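PDB 4HPP: probable glutamine synthetase from Pseudomonas aeruginosa, which is probably a member of the glutamine synthetase family, modelled here as a six-chain assembly with magnesium, calcium and glutamic acid bound. Local coordinates for residues A199-A202 with V203-E207; R113-V116 with E117-D121; A428-S431 with D432-C436; M419-H422 with E423-L426. One frame throughout, in Å; residues are numbered along the deposited sequence.

Following the chain from its N terminus, contact 2 (113-121) comes first, then contact 1 (199-207), contact 4 (419-426) and contact 3 (428-436). Each is local to a single helix or a helix start, so none closes a long loop, and being in series they neither nest nor cross. Contact 2 sits on helix 108-121, set against helix 342-358 and strand 124-137; contact 1, on helix 196-216, meets the same two elements nearer the chain's centre. Contact 4 lies within helix 410-427, and contact 3, adjoining it in sequence, leads from that helix into the start of helix 432-439, their centres about 14 Å apart; contact 3 and contact 2 lie on opposite sides of the chain's centre.

Contact 1: residues A199-A202 with V203-E207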
ATOM      1  N   ALA A 199     -21.155  14.870  38.062  1.00 37.86           N
ATOM      2  CA  ALA A 199     -19.685  14.679  37.950  1.00 45.36           C
ATOM      3  C   ALA A 199     -19.231  13.387  37.221  1.00 45.44           C
ATOM      4  O   ALA A 199     -18.269  13.420  36.429  1.00 45.39           O
ATOM      5  CB  ALA A 199     -19.017  14.789  39.304  1.00 42.96           C
ATOM      6  N   ASP A 200     -19.927  12.268  37.449  1.00 43.77           N
ATOM      7  CA  ASP A 200     -19.636  11.049  36.658  1.00 45.65           C
ATOM      8  C   ASP A 200     -19.752  11.346  35.166  1.00 45.45           C
ATOM      9  O   ASP A 200     -18.877  10.936  34.354  1.00 43.50           O
ATOM     10  CB  ASP A 200     -20.545   9.889  37.035  1.00 45.61           C
ATOM     11  CG  ASP A 200     -20.350   9.430  38.478  1.00 46.98           C
ATOM     12  OD1 ASP A 200     -21.111   8.537  38.909  1.00 39.14           O
ATOM     13  OD2 ASP A 200     -19.454   9.965  39.187  1.00 44.40           O
ATOM     14  N   ARG A 201     -20.795  12.105  34.819  1.00 40.26           N
ATOM     15  CA  ARG A 201     -21.001  12.507  33.406  1.00 42.59           C
ATOM     16  C   ARG A 201     -19.778  13.303  32.890  1.00 39.26           C
ATOM     17  O   ARG A 201     -19.237  13.005  31.810  1.00 40.29           O
ATOM     18  CB  ARG A 201     -22.316  13.253  33.246  1.00 36.43           C
ATOM     19  CG  ARG A 201     -22.774  13.551  31.838  1.00 38.23           C
ATOM     20  CD  ARG A 201     -24.281  13.796  31.864  1.00 39.75           C
ATOM     21  NE  ARG A 201     -24.997  12.521  32.083  1.00 49.37           N
ATOM     22  CZ  ARG A 201     -26.318  12.302  32.024  1.00 42.39           C
ATOM     23  NH1 ARG A 201     -27.182  13.249  31.748  1.00 37.30           N
ATOM     24  NH2 ARG A 201     -26.761  11.084  32.239  1.00 41.80           N
ATOM     25  N   ALA A 202     -19.297  14.241  33.693  1.00 34.22           N
ATOM     26  CA  ALA A 202     -18.174  15.030  33.254  1.00 33.11           C
ATOM     27  C   ALA A 202     -17.036  14.050  32.951  1.00 33.79           C
ATOM     28  O   ALA A 202     -16.462  14.091  31.880  1.00 33.76           O
ATOM     29  CB  ALA A 202     -17.800  16.026  34.310  1.00 31.74           C
ATOM     30  N   VAL A 203     -16.791  13.076  33.828  1.00 36.00           N
ATOM     31  CA  VAL A 203     -15.682  12.116  33.583  1.00 36.61           C
ATOM     32  C   VAL A 203     -15.963  11.276  32.314  1.00 40.33           C
ATOM     33  O   VAL A 203     -15.109  11.194  31.411  1.00 45.88           O
ATOM     34  CB  VAL A 203     -15.414  11.183  34.799  1.00 38.38           C
ATOM     35  CG1 VAL A 203     -14.487  10.016  34.417  1.00 35.56           C
ATOM     36  CG2 VAL A 203     -14.874  11.970  35.978  1.00 36.67           C
ATOM     37  N   ASN A 204     -17.157  10.682  32.251  1.00 38.80           N
ATOM     38  CA  ASN A 204     -17.597   9.936  31.085  1.00 39.82           C
ATOM     39  C   ASN A 204     -17.460  10.700  29.779  1.00 37.05           C
ATOM     40  O   ASN A 204     -16.943  10.159  28.784  1.00 40.03           O
ATOM     41  CB  ASN A 204     -19.064   9.580  31.208  1.00 42.50           C
ATOM     42  CG  ASN A 204     -19.348   8.608  32.311  1.00 38.32           C
ATOM     43  OD1 ASN A 204     -18.497   7.855  32.741  1.00 38.16           O
ATOM     44  ND2 ASN A 204     -20.571   8.619  32.769  1.00 37.63           N
ATOM     45  N   VAL A 205     -17.924  11.942  29.752  1.00 37.88           N
ATOM     46  CA  VAL A 205     -17.721  12.763  28.530  1.00 43.07           C
ATOM     47  C   VAL A 205     -16.231  12.864  28.122  1.00 44.49           C
ATOM     48  O   VAL A 205     -15.919  12.844  26.920  1.00 49.68           O
ATOM     49  CB  VAL A 205     -18.341  14.180  28.621  1.00 38.16           C
ATOM     50  CG1 VAL A 205     -17.831  15.056  27.513  1.00 30.07           C
ATOM     51  CG2 VAL A 205     -19.868  14.121  28.589  1.00 36.03           C
ATOM     52  N   ARG A 206     -15.316  12.935  29.093  1.00 35.18           N
ATOM     53  CA  ARG A 206     -13.912  13.068  28.736  1.00 35.56           C
ATOM     54  C   ARG A 206     -13.305  11.745  28.260  1.00 39.46           C
ATOM     55  O   ARG A 206     -12.474  11.706  27.277  1.00 37.44           O
ATOM     56  CB  ARG A 206     -13.135  13.560  29.937  1.00 34.71           C
ATOM     57  CG  ARG A 206     -13.512  14.963  30.325  1.00 39.89           C
ATOM     58  CD  ARG A 206     -13.373  15.153  31.833  1.00 48.30           C
ATOM     59  NE  ARG A 206     -13.770  16.512  32.196  1.00 61.97           N
ATOM     60  CZ  ARG A 206     -13.250  17.227  33.202  1.00 60.40           C
ATOM     61  NH1 ARG A 206     -12.275  16.681  33.936  1.00 50.30           N
ATOM     62  NH2 ARG A 206     -13.716  18.477  33.462  1.00 49.95           N
ATOM     63  N   GLU A 207     -13.673  10.667  28.974  1.00 34.23           N
ATOM     64  CA  GLU A 207     -13.030   9.431  28.738  1.00 36.10           C
ATOM     65  C   GLU A 207     -13.497   8.831  27.398  1.00 43.55           C
ATOM     66  O   GLU A 207     -12.682   8.220  26.653  1.00 44.42           O
ATOM     67  CB  GLU A 207     -13.177   8.531  29.952  1.00 39.95           C
ATOM     68  CG  GLU A 207     -12.370   9.069  31.129  1.00 34.02           C
ATOM     69  CD  GLU A 207     -10.898   9.139  30.781  1.00 34.93           C
ATOM     70  OE1 GLU A 207     -10.278  10.161  31.043  1.00 32.61           O
ATOM     71  OE2 GLU A 207     -10.369   8.149  30.252  1.00 35.29           O
TER
HETATM   72  O   HOH W   1     -23.367   9.864  32.605  1.00 45.45           O
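N204 and R201 share a water across one helical turn. N204 ND2 donates to water 1 over 3.1 Å, and R201 NE donates to the same oxygen, which lies in the guanidinium plane at its edge. The remaining ends of both side chains look beyond this turn: N204 OD1 accepts from Y91 and H93, while R201 NH1 reaches the carboxylate of E173 and the carbonyl of R191. An asparagine suits this buried position because its one amide can give and receive at the same time. Its CG stays beside the backbone N (chi1 -67°), which lays the amide over the preceding turn, with N204 CG 3.1 Å from D200 O. That carbonyl is already engaged by N204 N at 2.7 Å, with the N-H pointing almost straight at it. The next rung, V205 N to R201 O, is equally straight at 2.7 Å, whereas R206 N reaches A202 O over 3.2 Å with a more bent N-H. These i to i+4 bonds belong to helix 196-216, which packs on strands 124-137 and 185-194 and against P342 and H343 at the start of helix 342-358. Small A202 lets the helix come close to F130 and H132, and the beta-branched V205 packs against V188 and C190. R206 bends at chi2 (149°), bringing its CD to 3.3 Å from A202 O, and its guanidinium makes weak bonds to H132 and to the carbonyl of T340. D200 is likewise satisfied, its two carboxylate oxygens taking a salt bridge from R109 and a hydrogen bond from H343.

Contact 2: residues R113-V116 with E117-D121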
ATOM      1  N   ARG A 113     -20.271  13.064  47.223  1.00 50.78           N
ATOM      2  CA  ARG A 113     -21.487  12.410  47.687  1.00 53.78           C
ATOM      3  C   ARG A 113     -21.950  12.809  49.097  1.00 57.96           C
ATOM      4  O   ARG A 113     -23.121  12.638  49.428  1.00 63.70           O
ATOM      5  CB  ARG A 113     -21.362  10.900  47.628  1.00 56.53           C
ATOM      6  CG  ARG A 113     -22.667  10.248  48.071  1.00 68.39           C
ATOM      7  CD  ARG A 113     -22.667   8.744  47.887  1.00 82.20           C
ATOM      8  NE  ARG A 113     -21.813   8.062  48.865  1.00 88.86           N
ATOM      9  CZ  ARG A 113     -20.534   7.746  48.664  1.00 98.22           C
ATOM     10  NH1 ARG A 113     -19.932   8.054  47.509  1.00 96.99           N
ATOM     11  NH2 ARG A 113     -19.852   7.128  49.624  1.00 82.34           N
ATOM     12  N   ALA A 114     -21.030  13.283  49.934  1.00 54.12           N
ATOM     13  CA  ALA A 114     -21.340  13.613  51.320  1.00 56.21           C
ATOM     14  C   ALA A 114     -21.931  15.008  51.339  1.00 64.09           C
ATOM     15  O   ALA A 114     -22.717  15.371  52.229  1.00 64.92           O
ATOM     16  CB  ALA A 114     -20.084  13.564  52.183  1.00 46.80           C
ATOM     17  N   GLU A 115     -21.523  15.781  50.340  1.00 62.73           N
ATOM     18  CA  GLU A 115     -21.878  17.182  50.217  1.00 60.66           C
ATOM     19  C   GLU A 115     -23.233  17.282  49.593  1.00 54.58           C
ATOM     20  O   GLU A 115     -24.045  18.120  49.974  1.00 57.71           O
ATOM     21  CB  GLU A 115     -20.833  17.907  49.358  1.00 69.15           C
ATOM     22  CG  GLU A 115     -21.124  19.378  49.079  1.00 70.16           C
ATOM     23  CD  GLU A 115     -21.149  20.197  50.351  1.00 67.95           C
ATOM     24  OE1 GLU A 115     -20.707  19.644  51.374  1.00 62.95           O
ATOM     25  OE2 GLU A 115     -21.582  21.377  50.326  1.00 59.92           O
ATOM     26  N   VAL A 116     -23.484  16.417  48.625  1.00 51.02           N
ATOM     27  CA  VAL A 116     -24.850  16.254  48.104  1.00 60.64           C
ATOM     28  C   VAL A 116     -25.882  15.805  49.173  1.00 56.50           C
ATOM     29  O   VAL A 116     -26.930  16.438  49.304  1.00 52.15           O
ATOM     30  CB  VAL A 116     -24.856  15.379  46.837  1.00 60.27           C
ATOM     31  CG1 VAL A 116     -26.282  15.120  46.329  1.00 47.49           C
ATOM     32  CG2 VAL A 116     -23.971  16.058  45.779  1.00 57.73           C
ATOM     33  N   GLU A 117     -25.548  14.761  49.940  1.00 55.26           N
ATOM     34  CA  GLU A 117     -26.242  14.442  51.207  1.00 66.63           C
ATOM     35  C   GLU A 117     -26.577  15.684  52.090  1.00 65.45           C
ATOM     36  O   GLU A 117     -27.757  15.933  52.362  1.00 63.76           O
ATOM     37  CB  GLU A 117     -25.466  13.379  52.029  1.00 66.95           C
ATOM     38  CG  GLU A 117     -26.147  12.860  53.321  1.00 81.63           C
ATOM     39  CD  GLU A 117     -27.600  12.346  53.145  1.00 95.72           C
ATOM     40  OE1 GLU A 117     -28.328  12.242  54.175  1.00 89.41           O
ATOM     41  OE2 GLU A 117     -28.038  12.047  51.996  1.00 92.84           O
ATOM     42  N   ARG A 118     -25.550  16.436  52.523  1.00 55.70           N
ATOM     43  CA  ARG A 118     -25.700  17.691  53.280  1.00 59.23           C
ATOM     44  C   ARG A 118     -26.623  18.663  52.551  1.00 68.29           C
ATOM     45  O   ARG A 118     -27.333  19.472  53.179  1.00 69.39           O
ATOM     46  CB  ARG A 118     -24.345  18.400  53.511  1.00 53.72           C
ATOM     47  CG  ARG A 118     -23.371  17.629  54.361  1.00 47.63           C
ATOM     48  CD  ARG A 118     -22.162  18.450  54.754  1.00 54.27           C
ATOM     49  NE  ARG A 118     -21.082  18.584  53.772  1.00 59.03           N
ATOM     50  CZ  ARG A 118     -20.084  17.710  53.590  1.00 61.99           C
ATOM     51  NH1 ARG A 118     -20.034  16.584  54.263  1.00 68.14           N
ATOM     52  NH2 ARG A 118     -19.127  17.947  52.707  1.00 75.85           N
ATOM     53  N   TYR A 119     -26.586  18.595  51.220  1.00 67.29           N
ATOM     54  CA  TYR A 119     -27.560  19.317  50.456  1.00 60.32           C
ATOM     55  C   TYR A 119     -28.958  18.735  50.631  1.00 59.59           C
ATOM     56  O   TYR A 119     -29.885  19.498  50.947  1.00 64.31           O
ATOM     57  CB  TYR A 119     -27.167  19.423  49.004  1.00 53.79           C
ATOM     58  CG  TYR A 119     -26.530  20.753  48.668  1.00 45.47           C
ATOM     59  CD1 TYR A 119     -25.161  20.980  48.936  1.00 44.34           C
ATOM     60  CD2 TYR A 119     -27.285  21.793  48.084  1.00 37.53           C
ATOM     61  CE1 TYR A 119     -24.537  22.181  48.606  1.00 40.71           C
ATOM     62  CE2 TYR A 119     -26.668  22.997  47.752  1.00 38.78           C
ATOM     63  CZ  TYR A 119     -25.295  23.189  48.023  1.00 43.13           C
ATOM     64  OH  TYR A 119     -24.680  24.398  47.759  1.00 44.59           O
ATOM     65  N   ARG A 120     -29.104  17.413  50.472  1.00 51.59           N
ATOM     66  CA  ARG A 120     -30.417  16.768  50.579  1.00 50.74           C
ATOM     67  C   ARG A 120     -31.036  17.052  51.966  1.00 58.64           C
ATOM     68  O   ARG A 120     -32.181  17.487  52.049  1.00 54.80           O
ATOM     69  CB  ARG A 120     -30.349  15.258  50.322  1.00 50.31           C
ATOM     70  CG  ARG A 120     -31.546  14.678  49.531  1.00 63.87           C
ATOM     71  CD  ARG A 120     -31.698  13.149  49.599  1.00 68.47           C
ATOM     72  NE  ARG A 120     -31.335  12.636  50.928  1.00 90.29           N
ATOM     73  CZ  ARG A 120     -32.055  12.810  52.046  1.00100.18           C
ATOM     74  NH1 ARG A 120     -33.201  13.482  52.019  1.00103.28           N
ATOM     75  NH2 ARG A 120     -31.624  12.322  53.202  1.00 97.73           N
ATOM     76  N   ASP A 121     -30.257  16.841  53.031  1.00 62.15           N
ATOM     77  CA  ASP A 121     -30.690  17.025  54.427  1.00 66.35           C
ATOM     78  C   ASP A 121     -31.486  18.278  54.692  1.00 70.35           C
ATOM     79  O   ASP A 121     -32.476  18.227  55.414  1.00 89.72           O
ATOM     80  CB  ASP A 121     -29.498  16.998  55.389  1.00 66.54           C
ATOM     81  CG  ASP A 121     -29.027  15.582  55.684  1.00 74.27           C
ATOM     82  OD1 ASP A 121     -27.894  15.475  56.184  1.00 77.41           O
ATOM     83  OD2 ASP A 121     -29.771  14.583  55.407  1.00 70.33           O
TER
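E115 and R118 form a salt bridge one turn apart, with a single carboxylate oxygen held by two nitrogens: R118 NE lies 2.6 Å from E115 OE1, and R118 NH2 adds a weaker, more bent bond to that oxygen. Because one oxygen takes both bonds and the carboxylate and guanidinium planes are 60° apart, this is not the flat two-by-two pairing. E115 reaches its partner by a bend in the chain (chi2 63°) that turns the carboxylate toward the following turn. Its other oxygen, OE2, pairs with R354 of helix 342-358, so the glutamate stands between two arginines and probably offsets the charge of both. A second network, E117 with R120 and D121, is looser: R120 NH2 to E117 OE1 is a weak 3.4 Å bond, and R120 with D121 is a long pairing of charges alone.

The guanidinium of R118 also lies with one face toward A114 O and E115 CA, and alanine's small CB comes within 3.7 Å of R118 NH1. Y119 points its ring inward; E115 O sits at the ring edge, in plane, 3.2 Å from Y119 CD1, while E115 OE2 is 3.5 Å from Y119 CE1. The phenol oxygen bonds the carbonyl of L350 and the indole N of W266. This is the pattern of an amphipathic alpha-helix with an i to i+3 ion pair on its flank, here helix 108-121 covering strand 124-137 and helix 342-358 in the family's catalytic domain.

Contact 3: residues A428-S431 with D432-C436; sequences AGLS and DDDLC
S431 is still extended (psi 156°) while D432 is already helical, and the first backbone bond of the new helix runs from L435 N to S431 O at 3.2 Å. S431 therefore holds the N-cap position, for which serine is well suited: its short side chain can accept from an amide that has no preceding turn to bond to. With OG turned away from its own backbone N (chi1 161°), the hydroxyl swings over the helix start, and S431 OG accepts from D433 N at 3.2 Å. The N-H is rather bent, at 135°. D434, three residues after the cap, brings its carboxylate back to the serine, and D434 OD2 comes 3.0 Å from S431 CB. The distance from D434 OD2 to S431 N, 3.7 Å, is long for the reciprocal bond of a capping box; the polar end of D434 turns instead to R437, one turn on, whose guanidinium pairs with OD1. L430 leans in from the loop, its CD1 3.5 Å from D434 CB, so that methyl meets methylene. Three aspartates in a row at the first turn suit a helix N terminus, where negative charge would probably be favoured by the partial positive charge of the helix start. The loop itself joins helix 410-427 to helix 432-439. D432 and C436 rest on L289 of helix 288-291, which also carries R290 of the glutamic acid pocket, while D433 and C436 touch P228 in a loop.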
ATOM      1  N   ALA A 428       8.397  24.791  37.838  1.00 72.45           N
ATOM      2  CA  ALA A 428       9.037  26.089  37.994  1.00 82.42           C
ATOM      3  C   ALA A 428      10.281  26.369  37.106  1.00 78.31           C
ATOM      4  O   ALA A 428      11.048  25.465  36.763  1.00 72.50           O
ATOM      5  CB  ALA A 428       9.304  26.377  39.463  1.00 78.16           C
ATOM      6  N   GLY A 429      10.418  27.645  36.736  1.00 80.00           N
ATOM      7  CA  GLY A 429      11.463  28.151  35.851  1.00 87.47           C
ATOM      8  C   GLY A 429      11.011  28.063  34.411  1.00 84.97           C
ATOM      9  O   GLY A 429      11.332  28.958  33.571  1.00 62.51           O
ATOM     10  N   LEU A 430      10.261  26.972  34.169  1.00 78.72           N
ATOM     11  CA  LEU A 430       9.606  26.619  32.907  1.00 62.93           C
ATOM     12  C   LEU A 430       8.786  27.752  32.338  1.00 59.23           C
ATOM     13  O   LEU A 430       7.909  28.303  32.980  1.00 68.49           O
ATOM     14  CB  LEU A 430       8.729  25.386  33.108  1.00 66.41           C
ATOM     15  CG  LEU A 430       8.675  24.371  31.973  1.00 66.19           C
ATOM     16  CD1 LEU A 430      10.022  24.241  31.279  1.00 73.09           C
ATOM     17  CD2 LEU A 430       8.220  23.023  32.502  1.00 60.34           C
ATOM     18  N   SER A 431       9.123  28.106  31.111  1.00 65.92           N
ATOM     19  CA  SER A 431       8.515  29.168  30.357  1.00 58.43           C
ATOM     20  C   SER A 431       6.981  29.002  30.329  1.00 66.61           C
ATOM     21  O   SER A 431       6.459  27.898  30.501  1.00 68.60           O
ATOM     22  CB  SER A 431       9.116  29.035  28.948  1.00 72.35           C
ATOM     23  OG  SER A 431       8.358  29.706  27.949  1.00 82.11           O
ATOM     24  N   ASP A 432       6.246  30.081  30.112  1.00 60.56           N
ATOM     25  CA  ASP A 432       4.831  29.946  29.864  1.00 54.88           C
ATOM     26  C   ASP A 432       4.511  28.923  28.777  1.00 67.19           C
ATOM     27  O   ASP A 432       3.614  28.090  28.935  1.00 78.94           O
ATOM     28  CB  ASP A 432       4.199  31.295  29.547  1.00 51.93           C
ATOM     29  CG  ASP A 432       3.745  32.018  30.799  1.00 63.58           C
ATOM     30  OD1 ASP A 432       3.061  33.083  30.694  1.00 64.64           O
ATOM     31  OD2 ASP A 432       4.082  31.511  31.908  1.00 68.92           O
ATOM     32  N   ASP A 433       5.241  28.998  27.671  1.00 76.87           N
ATOM     33  CA  ASP A 433       5.052  28.123  26.512  1.00 67.69           C
ATOM     34  C   ASP A 433       5.336  26.636  26.795  1.00 71.45           C
ATOM     35  O   ASP A 433       4.434  25.817  26.666  1.00 84.99           O
ATOM     36  CB  ASP A 433       5.794  28.687  25.284  1.00 54.64           C
ATOM     37  CG  ASP A 433       5.105  29.952  24.715  1.00 55.62           C
ATOM     38  OD1 ASP A 433       5.382  30.335  23.568  1.00 48.40           O
ATOM     39  OD2 ASP A 433       4.256  30.572  25.402  1.00 52.38           O
ATOM     40  N   ASP A 434       6.557  26.298  27.203  1.00 70.97           N
ATOM     41  CA  ASP A 434       6.909  24.944  27.685  1.00 69.10           C
ATOM     42  C   ASP A 434       5.870  24.302  28.632  1.00 66.64           C
ATOM     43  O   ASP A 434       5.565  23.115  28.566  1.00 64.34           O
ATOM     44  CB  ASP A 434       8.282  25.020  28.350  1.00 63.39           C
ATOM     45  CG  ASP A 434       9.305  25.711  27.448  1.00 88.23           C
ATOM     46  OD1 ASP A 434       9.125  25.541  26.209  1.00 72.01           O
ATOM     47  OD2 ASP A 434      10.232  26.429  27.948  1.00 88.45           O
ATOM     48  N   LEU A 435       5.314  25.124  29.501  1.00 62.01           N
ATOM     49  CA  LEU A 435       4.365  24.707  30.488  1.00 56.47           C
ATOM     50  C   LEU A 435       3.066  24.312  29.804  1.00 59.78           C
ATOM     51  O   LEU A 435       2.433  23.338  30.167  1.00 62.05           O
ATOM     52  CB  LEU A 435       4.093  25.917  31.346  1.00 57.23           C
ATOM     53  CG  LEU A 435       3.341  25.696  32.634  1.00 61.43           C
ATOM     54  CD1 LEU A 435       4.045  24.611  33.462  1.00 57.53           C
ATOM     55  CD2 LEU A 435       3.252  27.043  33.340  1.00 53.86           C
ATOM     56  N   CYS A 436       2.691  25.088  28.799  1.00 56.16           N
ATOM     57  CA  CYS A 436       1.505  24.839  28.027  1.00 56.94           C
ATOM     58  C   CYS A 436       1.689  23.610  27.150  1.00 59.27           C
ATOM     59  O   CYS A 436       0.810  22.734  27.067  1.00 66.60           O
ATOM     60  CB  CYS A 436       1.146  26.061  27.202  1.00 53.29           C
ATOM     61  SG  CYS A 436       0.400  25.608  25.649  1.00 54.95           S
TER

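Contact 4: residues M419-H422 with E423-L426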
ATOM      1  N   MET A 419       0.494  17.605  47.246  1.00 50.85           N
ATOM      2  CA  MET A 419       0.660  17.162  45.875  1.00 48.70           C
ATOM      3  C   MET A 419       0.804  18.334  44.891  1.00 47.44           C
ATOM      4  O   MET A 419       1.488  18.207  43.885  1.00 47.86           O
ATOM      5  CB  MET A 419      -0.459  16.233  45.443  1.00 52.05           C
ATOM      6  CG  MET A 419      -0.298  15.832  43.982  1.00 51.41           C
ATOM      7  SD  MET A 419      -1.169  16.887  42.818  1.00 58.08           S
ATOM      8  CE  MET A 419      -2.856  16.267  43.103  1.00 58.30           C
ATOM      9  N   LYS A 420       0.166  19.466  45.161  1.00 48.91           N
ATOM     10  CA  LYS A 420       0.185  20.560  44.187  1.00 54.41           C
ATOM     11  C   LYS A 420       1.455  21.433  44.277  1.00 60.86           C
ATOM     12  O   LYS A 420       2.026  21.843  43.251  1.00 65.58           O
ATOM     13  CB  LYS A 420      -1.083  21.416  44.321  1.00 57.45           C
ATOM     14  CG  LYS A 420      -2.377  20.824  43.779  1.00 51.92           C
ATOM     15  CD  LYS A 420      -2.341  20.737  42.246  1.00 51.78           C
ATOM     16  CE  LYS A 420      -3.500  19.882  41.745  1.00 39.15           C
ATOM     17  NZ  LYS A 420      -3.338  19.766  40.279  1.00 41.93           N
ATOM     18  N   ARG A 421       1.896  21.717  45.501  1.00 57.66           N
ATOM     19  CA  ARG A 421       3.221  22.320  45.724  1.00 58.66           C
ATOM     20  C   ARG A 421       4.249  21.588  44.870  1.00 67.51           C
ATOM     21  O   ARG A 421       5.133  22.219  44.171  1.00 58.50           O
ATOM     22  CB  ARG A 421       3.631  22.149  47.206  1.00 59.43           C
ATOM     23  CG  ARG A 421       2.942  23.084  48.189  1.00 58.84           C
ATOM     24  CD  ARG A 421       3.070  24.553  47.732  1.00 56.02           C
ATOM     25  NE  ARG A 421       2.117  25.398  48.456  1.00 57.46           N
ATOM     26  CZ  ARG A 421       1.796  26.643  48.120  1.00 51.68           C
ATOM     27  NH1 ARG A 421       2.350  27.210  47.067  1.00 51.77           N
ATOM     28  NH2 ARG A 421       0.915  27.316  48.851  1.00 50.39           N
ATOM     29  N   HIS A 422       4.109  20.252  44.949  1.00 58.55           N
ATOM     30  CA  HIS A 422       4.986  19.349  44.283  1.00 58.46           C
ATOM     31  C   HIS A 422       4.814  19.447  42.797  1.00 73.02           C
ATOM     32  O   HIS A 422       5.809  19.456  42.029  1.00 83.27           O
ATOM     33  CB  HIS A 422       4.812  17.946  44.806  1.00 58.90           C
ATOM     34  CG  HIS A 422       5.769  16.962  44.180  1.00 68.68           C
ATOM     35  ND1 HIS A 422       5.567  15.630  44.205  1.00 73.36           N
ATOM     36  CD2 HIS A 422       6.957  17.175  43.463  1.00 64.25           C
ATOM     37  CE1 HIS A 422       6.579  15.022  43.540  1.00 75.38           C
ATOM     38  NE2 HIS A 422       7.427  15.979  43.095  1.00 66.60           N
ATOM     39  N   GLU A 423       3.565  19.566  42.363  1.00 68.39           N
ATOM     40  CA  GLU A 423       3.330  19.805  40.964  1.00 69.08           C
ATOM     41  C   GLU A 423       4.032  21.109  40.574  1.00 67.11           C
ATOM     42  O   GLU A 423       4.754  21.147  39.584  1.00 74.32           O
ATOM     43  CB  GLU A 423       1.835  19.855  40.647  1.00 64.00           C
ATOM     44  CG  GLU A 423       1.585  20.196  39.193  1.00 59.12           C
ATOM     45  CD  GLU A 423       0.133  20.479  38.872  1.00 57.84           C
ATOM     46  OE1 GLU A 423      -0.100  21.274  37.939  1.00 62.51           O
ATOM     47  OE2 GLU A 423      -0.763  19.900  39.520  1.00 57.74           O
ATOM     48  N   LEU A 424       3.855  22.177  41.348  1.00 70.29           N
ATOM     49  CA  LEU A 424       4.497  23.437  40.941  1.00 68.77           C
ATOM     50  C   LEU A 424       6.015  23.430  41.112  1.00 63.46           C
ATOM     51  O   LEU A 424       6.726  23.982  40.269  1.00 59.97           O
ATOM     52  CB  LEU A 424       3.793  24.696  41.472  1.00 68.51           C
ATOM     53  CG  LEU A 424       3.713  25.143  42.916  1.00 83.01           C
ATOM     54  CD1 LEU A 424       4.838  26.131  43.246  1.00 93.61           C
ATOM     55  CD2 LEU A 424       2.357  25.802  43.131  1.00 68.95           C
ATOM     56  N   ALA A 425       6.526  22.750  42.142  1.00 61.71           N
ATOM     57  CA  ALA A 425       7.980  22.450  42.147  1.00 65.76           C
ATOM     58  C   ALA A 425       8.348  21.869  40.789  1.00 73.18           C
ATOM     59  O   ALA A 425       9.245  22.392  40.121  1.00 82.32           O
ATOM     60  CB  ALA A 425       8.424  21.498  43.269  1.00 55.01           C
ATOM     61  N   LEU A 426       7.653  20.823  40.339  1.00 67.28           N
ATOM     62  CA  LEU A 426       8.164  20.142  39.160  1.00 60.36           C
ATOM     63  C   LEU A 426       8.193  21.026  37.922  1.00 69.03           C
ATOM     64  O   LEU A 426       8.873  20.699  36.945  1.00 79.84           O
ATOM     65  CB  LEU A 426       7.446  18.830  38.897  1.00 60.12           C
ATOM     66  CG  LEU A 426       7.713  17.719  39.918  1.00 66.58           C
ATOM     67  CD1 LEU A 426       6.560  16.704  39.891  1.00 60.67           C
ATOM     68  CD2 LEU A 426       9.088  17.077  39.663  1.00 57.75           C
TER
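K420 and E423 come together because the lysine curls while the glutamate stretches: the lysine chain is bent at chi2 (-69°), whereas E423 runs extended beyond a CG that is anti to its backbone N (chi1 176°). The two chains then lie side by side and point the same way, and K420 NZ meets E423 OE2 at 2.7 Å on the syn lone pair. K420 CD also runs along that oxygen, 3.3 Å away, so the methylenes of the lysine line the carboxylate. Another pair one turn apart is looser: R421 and L424 lie alongside each other, with L424 CD2 4.2 Å from R421 NH1, while the guanidinium reaches out to D396 and Q399. H422 and L426 meet one turn apart, by van der Waals contact. L426 CD1 is 3.4 Å from H422 NE2 and 3.6 Å from H422 CD2, an oblique approach to the imidazole in which the methyl comes up near the ring. The helix itself is held by ordinary backbone bonds, among them L424 N to K420 O at 2.7 Å. This turn near the end of helix 410-427 faces helix 391-399, where L395 touches K420, R421 and L424, and the loop residues P50 and T284 lie against E423. Both members of the ion pair have second partners: K420 NZ donates to P283 O, and E423 OE1 accepts from A285 N and, weakly, from the Y439 hydroxyl. A buried lysine and glutamate so arranged would be expected to stay charged, each compensating the other.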